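Local coordinates for putative angiotensinogen (Lampetra fluviatilis, PDB 5INW), which binds heparin, which promotes its inhibition of thrombin through a template mechanism, and belongs to the serpin family of protease inhibitors, at residues 309-314 with 320-325; 94-99 with 104-109; 109-114 with 155-160. The protein carries 1 engineered substitution. All coordinates share one frame; numbering follows the deposited sequence.

Contact 1: residues 309-314 with 320-325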
# COMPACT_ATOMS: atom_id res chain seq x y z
N LEU A 309 -4.98 10.13 8.03
CA LEU A 309 -4.26 11.35 8.29
C LEU A 309 -4.15 12.12 7.02
O LEU A 309 -3.67 11.54 6.03
CB LEU A 309 -2.81 11.05 8.72
CG LEU A 309 -2.48 11.09 10.20
CD1 LEU A 309 -1.00 11.44 10.30
CD2 LEU A 309 -3.33 12.08 11.01
N VAL A 310 -4.53 13.41 7.04
CA VAL A 310 -4.37 14.30 5.87
C VAL A 310 -3.45 15.47 6.21
O VAL A 310 -3.73 16.22 7.13
CB VAL A 310 -5.70 14.79 5.29
CG1 VAL A 310 -5.48 15.81 4.19
CG2 VAL A 310 -6.50 13.63 4.75
N ILE A 311 -2.37 15.59 5.45
CA ILE A 311 -1.38 16.66 5.65
C ILE A 311 -1.37 17.59 4.43
O ILE A 311 -1.03 17.15 3.33
CB ILE A 311 0.03 16.08 5.89
CG1 ILE A 311 0.03 15.07 7.04
CG2 ILE A 311 1.03 17.18 6.19
CD1 ILE A 311 -0.00 13.65 6.54
N VAL A 312 -1.77 18.85 4.66
CA VAL A 312 -1.85 19.89 3.61
C VAL A 312 -0.76 20.95 3.81
O VAL A 312 -0.83 21.73 4.76
CB VAL A 312 -3.21 20.66 3.61
CG1 VAL A 312 -3.52 21.19 2.20
CG2 VAL A 312 -4.34 19.79 4.13
N PRO A 313 0.24 21.00 2.93
CA PRO A 313 1.07 22.20 3.02
C PRO A 313 0.26 23.45 2.70
O PRO A 313 -0.62 23.41 1.82
CB PRO A 313 2.17 21.94 2.00
CG PRO A 313 1.61 20.92 1.08
CD PRO A 313 0.75 20.04 1.95
N HIS A 314 0.57 24.54 3.42
CA HIS A 314 -0.03 25.87 3.20
C HIS A 314 0.32 26.42 1.85
O HIS A 314 -0.56 26.83 1.11
CB HIS A 314 0.45 26.85 4.25
CG HIS A 314 -0.13 26.59 5.60
ND1 HIS A 314 -1.48 26.45 5.81
CD2 HIS A 314 0.46 26.47 6.81
CE1 HIS A 314 -1.70 26.24 7.09
NE2 HIS A 314 -0.54 26.25 7.72
N PRO A 320 7.72 19.37 -1.00
CA PRO A 320 8.87 18.49 -0.91
C PRO A 320 9.50 18.31 0.49
O PRO A 320 10.12 17.29 0.73
CB PRO A 320 9.85 19.14 -1.89
CG PRO A 320 8.95 19.73 -2.91
CD PRO A 320 7.91 20.36 -2.07
N LYS A 321 9.40 19.31 1.34
CA LYS A 321 10.00 19.23 2.67
C LYS A 321 9.08 18.45 3.59
O LYS A 321 9.54 17.86 4.55
CB LYS A 321 10.30 20.63 3.24
CG LYS A 321 11.29 21.42 2.38
CD LYS A 321 11.90 22.62 3.10
CE LYS A 321 13.10 22.21 3.95
NZ LYS A 321 13.72 23.41 4.57
N VAL A 322 7.78 18.45 3.28
CA VAL A 322 6.81 17.59 3.96
C VAL A 322 7.10 16.14 3.54
O VAL A 322 7.39 15.27 4.39
CB VAL A 322 5.37 17.99 3.62
CG1 VAL A 322 4.38 16.98 4.19
CG2 VAL A 322 5.06 19.40 4.15
N GLU A 323 7.08 15.90 2.24
CA GLU A 323 7.34 14.56 1.68
C GLU A 323 8.74 14.02 1.95
O GLU A 323 8.92 12.84 1.95
CB GLU A 323 7.05 14.54 0.17
CG GLU A 323 5.55 14.67 -0.08
CD GLU A 323 5.13 14.58 -1.53
OE1 GLU A 323 5.92 14.94 -2.42
OE2 GLU A 323 4.00 14.17 -1.80
N GLU A 324 9.72 14.91 2.15
CA GLU A 324 11.06 14.51 2.63
C GLU A 324 11.09 13.98 4.06
O GLU A 324 11.84 13.08 4.35
CB GLU A 324 12.06 15.67 2.53
CG GLU A 324 12.81 15.71 1.23
CD GLU A 324 13.58 14.43 1.03
OE1 GLU A 324 14.37 14.08 1.95
OE2 GLU A 324 13.36 13.76 -0.02
N SER A 325 10.29 14.56 4.95
CA SER A 325 10.34 14.20 6.37
C SER A 325 9.62 12.89 6.73
O SER A 325 9.82 12.40 7.86
CB SER A 325 9.74 15.30 7.22
OG SER A 325 8.36 15.38 6.98

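Contact 2: residues 94-99 with 104-109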
# COMPACT_ATOMS: atom_id res chain seq x y z
N LYS A 94 10.00 7.82 -0.78
CA LYS A 94 11.09 8.69 -1.12
C LYS A 94 11.71 8.42 -2.45
O LYS A 94 12.13 9.34 -3.10
CB LYS A 94 12.16 8.58 -0.06
CG LYS A 94 11.76 9.34 1.19
CD LYS A 94 12.56 8.85 2.39
CE LYS A 94 12.49 9.83 3.55
NZ LYS A 94 11.12 10.42 3.71
N GLN A 95 11.78 7.16 -2.86
CA GLN A 95 12.17 6.83 -4.22
C GLN A 95 11.12 7.24 -5.27
O GLN A 95 11.47 7.78 -6.30
CB GLN A 95 12.42 5.32 -4.36
CG GLN A 95 13.52 4.72 -3.48
CD GLN A 95 14.88 5.38 -3.63
OE1 GLN A 95 15.48 5.74 -2.63
NE2 GLN A 95 15.35 5.57 -4.86
N VAL A 96 9.82 7.01 -5.00
CA VAL A 96 8.75 7.45 -5.93
C VAL A 96 8.85 8.95 -6.29
O VAL A 96 8.54 9.31 -7.42
CB VAL A 96 7.32 7.12 -5.41
CG1 VAL A 96 6.23 7.70 -6.35
CG2 VAL A 96 7.13 5.60 -5.32
N LEU A 97 9.20 9.79 -5.31
CA LEU A 97 9.40 11.26 -5.48
C LEU A 97 10.43 11.65 -6.51
O LEU A 97 10.33 12.72 -7.11
CB LEU A 97 9.89 11.91 -4.17
CG LEU A 97 8.91 11.94 -3.00
CD1 LEU A 97 9.59 12.46 -1.74
CD2 LEU A 97 7.68 12.78 -3.33
N GLY A 98 11.43 10.79 -6.70
CA GLY A 98 12.43 10.98 -7.74
C GLY A 98 11.88 10.98 -9.16
O GLY A 98 12.53 11.47 -10.07
N GLY A 99 10.68 10.45 -9.35
CA GLY A 99 10.06 10.38 -10.67
C GLY A 99 8.63 10.87 -10.72
O GLY A 99 7.84 10.37 -11.53
N ASP A 104 1.45 15.01 -10.06
CA ASP A 104 1.21 13.55 -9.98
C ASP A 104 0.61 13.10 -8.64
O ASP A 104 0.98 13.60 -7.57
CB ASP A 104 2.49 12.71 -10.26
CG ASP A 104 3.04 12.89 -11.66
OD1 ASP A 104 2.26 13.25 -12.56
OD2 ASP A 104 4.26 12.72 -11.89
N ASN A 105 -0.27 12.09 -8.73
CA ASN A 105 -0.77 11.31 -7.56
C ASN A 105 0.16 10.12 -7.21
O ASN A 105 0.72 9.47 -8.09
CB ASN A 105 -2.17 10.81 -7.84
CG ASN A 105 -3.15 11.95 -8.10
OD1 ASN A 105 -3.01 13.01 -7.51
ND2 ASN A 105 -4.14 11.75 -8.96
N ILE A 106 0.40 9.96 -5.92
CA ILE A 106 1.21 8.89 -5.39
C ILE A 106 0.30 8.07 -4.47
O ILE A 106 -0.39 8.63 -3.57
CB ILE A 106 2.42 9.44 -4.60
CG1 ILE A 106 3.39 10.12 -5.53
CG2 ILE A 106 3.19 8.31 -3.89
CD1 ILE A 106 4.47 10.86 -4.78
N PHE A 107 0.29 6.75 -4.66
CA PHE A 107 -0.56 5.85 -3.87
C PHE A 107 -0.14 4.40 -3.94
O PHE A 107 -0.06 3.82 -5.00
CB PHE A 107 -2.01 5.97 -4.27
CG PHE A 107 -2.93 5.53 -3.20
CD1 PHE A 107 -2.95 6.20 -1.99
CD2 PHE A 107 -3.78 4.43 -3.36
CE1 PHE A 107 -3.80 5.80 -0.98
CE2 PHE A 107 -4.60 4.01 -2.34
CZ PHE A 107 -4.62 4.70 -1.15
N PHE A 108 0.12 3.82 -2.79
CA PHE A 108 0.59 2.45 -2.72
C PHE A 108 0.39 1.86 -1.32
O PHE A 108 0.27 2.61 -0.37
CB PHE A 108 2.06 2.37 -3.18
CG PHE A 108 3.05 3.16 -2.34
CD1 PHE A 108 3.76 2.53 -1.28
CD2 PHE A 108 3.35 4.48 -2.64
CE1 PHE A 108 4.70 3.22 -0.51
CE2 PHE A 108 4.29 5.17 -1.87
CZ PHE A 108 4.98 4.54 -0.82
N SER A 109 0.33 0.54 -1.19
CA SER A 109 0.23 -0.14 0.11
C SER A 109 1.54 -0.80 0.49
O SER A 109 1.98 -1.73 -0.18
CB SER A 109 -0.85 -1.22 0.06
OG SER A 109 -0.73 -2.06 1.23

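Contact 3: residues 109-114 with 155-160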
# COMPACT_ATOMS: atom_id res chain seq x y z
N SER A 109 0.33 0.54 -1.19
CA SER A 109 0.23 -0.14 0.11
C SER A 109 1.54 -0.80 0.49
O SER A 109 1.98 -1.73 -0.18
CB SER A 109 -0.85 -1.22 0.06
OG SER A 109 -0.73 -2.06 1.23
N PRO A 110 2.17 -0.36 1.57
CA PRO A 110 3.39 -1.06 2.04
C PRO A 110 3.17 -2.49 2.43
O PRO A 110 4.03 -3.29 2.13
CB PRO A 110 3.84 -0.24 3.26
CG PRO A 110 3.26 1.11 3.08
CD PRO A 110 1.96 0.90 2.32
N LEU A 111 2.03 -2.81 3.03
CA LEU A 111 1.71 -4.22 3.39
C LEU A 111 1.66 -5.17 2.21
O LEU A 111 2.12 -6.32 2.32
CB LEU A 111 0.35 -4.33 4.08
CG LEU A 111 0.26 -3.82 5.51
CD1 LEU A 111 -1.18 -3.97 5.94
CD2 LEU A 111 1.16 -4.58 6.47
N SER A 112 1.03 -4.71 1.13
CA SER A 112 0.89 -5.53 -0.06
C SER A 112 2.26 -5.83 -0.61
O SER A 112 2.57 -6.99 -0.93
CB SER A 112 0.06 -4.84 -1.14
OG SER A 112 -0.16 -5.72 -2.24
N ILE A 113 3.09 -4.80 -0.70
CA ILE A 113 4.39 -4.98 -1.25
C ILE A 113 5.27 -5.83 -0.33
O ILE A 113 6.04 -6.68 -0.79
CB ILE A 113 5.05 -3.64 -1.59
CG1 ILE A 113 4.24 -2.92 -2.66
CG2 ILE A 113 6.47 -3.87 -2.17
CD1 ILE A 113 4.69 -1.49 -2.94
N ALA A 114 5.17 -5.61 0.98
CA ALA A 114 5.94 -6.42 1.95
C ALA A 114 5.53 -7.90 1.93
O ALA A 114 6.38 -8.78 2.11
CB ALA A 114 5.81 -5.87 3.35
N ALA A 155 2.94 -12.47 10.05
CA ALA A 155 1.65 -13.14 9.94
C ALA A 155 0.75 -12.78 11.13
O ALA A 155 -0.47 -12.74 10.97
CB ALA A 155 1.82 -14.66 9.83
N ARG A 156 1.33 -12.53 12.31
CA ARG A 156 0.52 -12.11 13.45
C ARG A 156 -0.11 -10.75 13.22
O ARG A 156 -1.31 -10.57 13.49
CB ARG A 156 1.28 -12.10 14.77
CG ARG A 156 0.33 -12.00 16.00
CD ARG A 156 0.93 -12.62 17.25
NE ARG A 156 1.66 -13.83 16.85
CZ ARG A 156 2.60 -14.44 17.58
NH1 ARG A 156 2.89 -14.04 18.82
NH2 ARG A 156 3.22 -15.50 17.07
N LEU A 157 0.72 -9.79 12.76
CA LEU A 157 0.25 -8.46 12.34
C LEU A 157 -0.92 -8.57 11.36
O LEU A 157 -1.97 -8.05 11.62
CB LEU A 157 1.38 -7.63 11.69
CG LEU A 157 1.03 -6.20 11.19
CD1 LEU A 157 0.66 -5.33 12.38
CD2 LEU A 157 2.13 -5.53 10.37
N ASN A 158 -0.73 -9.29 10.25
CA ASN A 158 -1.81 -9.44 9.28
C ASN A 158 -3.07 -10.07 9.87
O ASN A 158 -4.18 -9.61 9.62
CB ASN A 158 -1.32 -10.13 8.02
CG ASN A 158 -0.38 -9.22 7.23
OD1 ASN A 158 -0.60 -8.01 7.16
ND2 ASN A 158 0.65 -9.80 6.62
N GLY A 159 -2.91 -11.06 10.73
CA GLY A 159 -4.04 -11.57 11.48
C GLY A 159 -4.74 -10.49 12.30
O GLY A 159 -5.96 -10.47 12.38
N ALA A 160 -3.97 -9.64 12.97
CA ALA A 160 -4.52 -8.54 13.80
C ALA A 160 -5.25 -7.48 12.96
O ALA A 160 -6.32 -7.02 13.36
CB ALA A 160 -3.44 -7.90 14.67

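Contact 1: residues 309-314 with 320-325
Ile311, in the last part of strand 306-313, meets Val322 on the helix that follows, and this pair of branched side chains makes the closer half of a small, buried apolar contact. The touching group on the strand is the CG2 methyl of Ile311, which lies 3.9 Å from Val322 CG1, the two side chains crossing obliquely. Because CG2 lies opposite the backbone N (chi1 -54° for CG1), it is this methyl that faces the helix, while the longer ethyl arm branches off beside it. Val312 comes next and turns its side chain from the helix, so the strand offers its second apolar group at Pro313. There the ring carbon CB stands 4.4 Å from Val322 CG2, a looser approach than the first. Val322 thus straddles two residues of the same strand face, one methyl for each: with chi1 at 173°, CG1 falls to Ile311 and CG2 to Pro313. No hydrogen bond joins the segments. On the helix, Ser325 OG donates to Val322 O over 2.8 Å, in the carbonyl plane and on a lone pair, with a C=O...OG angle of 134°. The arrangement is a strand running through a short loop into a helix that folds back over it. Strand 306-313 belongs to serpin sheet B: Val310 and Val312 pair with strand 295-301, and residues 309-311 pair on the other side with an antiparallel strand of the separate C-terminal peptide chain, while Trp334 of helix 328-337 also packs on Ile311.

Contact 2: residues 94-99 with 104-109
Val96 and Ile106 meet end-on, and their apolar contact carries most of this junction between the end of helix 77-96 and the short strand 106-108. Val96 CG1 does most of the touching: it lies 3.8 Å from Ile106 CG1, 3.9 Å from Ile106 CD1 and 4.0 Å from Ile106 CG2, so that one methyl rests against every branch of the isoleucine. Ile106 is stretched out to meet it, its CD1 trans to CA (chi2 171°), which extends the ethyl arm toward the helix. Leu97 starts off directed from the strand, yet its CD2 swings round to 4.0 Å from Ile106 CD1, the two side chains nearly perpendicular. With an alanine in place of Ile106, Val96 CG1 and Leu97 CD2 would probably lose their partner on the strand and face a gap beneath the helix. The strand itself is an edge element of serpin sheet B: residues 106-108 form an antiparallel ladder with a strand of the C-terminal peptide chain, and helix 77-96 lies across one side of it. An aromatic ring extends the apolar surface. Val96 CG2 approaches Phe108 CE2 obliquely at 4.5 Å, while Ile106 CG2 sits at the edge of the same ring, in its plane. At the partly exposed margin Gly99 O and Asp104 OD2 are 4.3 Å apart, two acceptors with no hydrogen bond between them, whereas Gly99 N is bonded back to Val96 O.

Contact 3: residues 109-114 with 155-160
Leu111 and Leu157 meet methyl to methyl, CD2 against CD2 at 4.1 Å, in the buried part of a small contact between helices 110-122 and 150-161. The two leucine side chains meet at a slant and reach this point by different routes. CG of Leu157 lies trans to its backbone N (chi1 180°), whereas CG of Leu111 sits beside its own N. Val85 of helix 77-96 and Ile246 of strand 238-251 also pack on Leu111, and Thr21 of the C-terminal peptide chain packs on Leu157. Helix 110-122 corresponds to helix B, the central helix of the serpin fold, and its start is fixed by an N-cap: Ser109 OG accepts from Ser112 N over 3.2 Å, with an N-H...O angle of 164°. Helix 150-161 matches serpin helix D, which carries heparin-binding residues in antithrombin. The solvent side of the contact lies at Asn158, partly exposed, where a polar atom merely abuts a methyl. Its amide end lies alongside Leu111, pointing the other way, and brings OD1 to 3.9 Å from Leu111 CD2, with no hydrogen bond across the segments.

Overall arrangement
From the N terminus, helix 77-96 runs into contact 2, which closes a four-residue loop and sets strand 106-108 under the helix end. The chain passes through Ser109, shared with contact 3, straight into helix 110-122; contact 3 then closes a longer, mostly helical excursion of 40 residues by bringing in helix 150-161. Much later, contact 1 closes the short connection between strand 306-313 and helix 319-325. The three follow in series, neither nesting nor crossing. Contacts 1 and 2 nevertheless touch, Lys94 NZ probably hydrogen-bonding to Glu324 O at 2.8 Å, and so join two helices over sheet B. Contact 3 stays about 13 Å from contact 1 between nearest atoms.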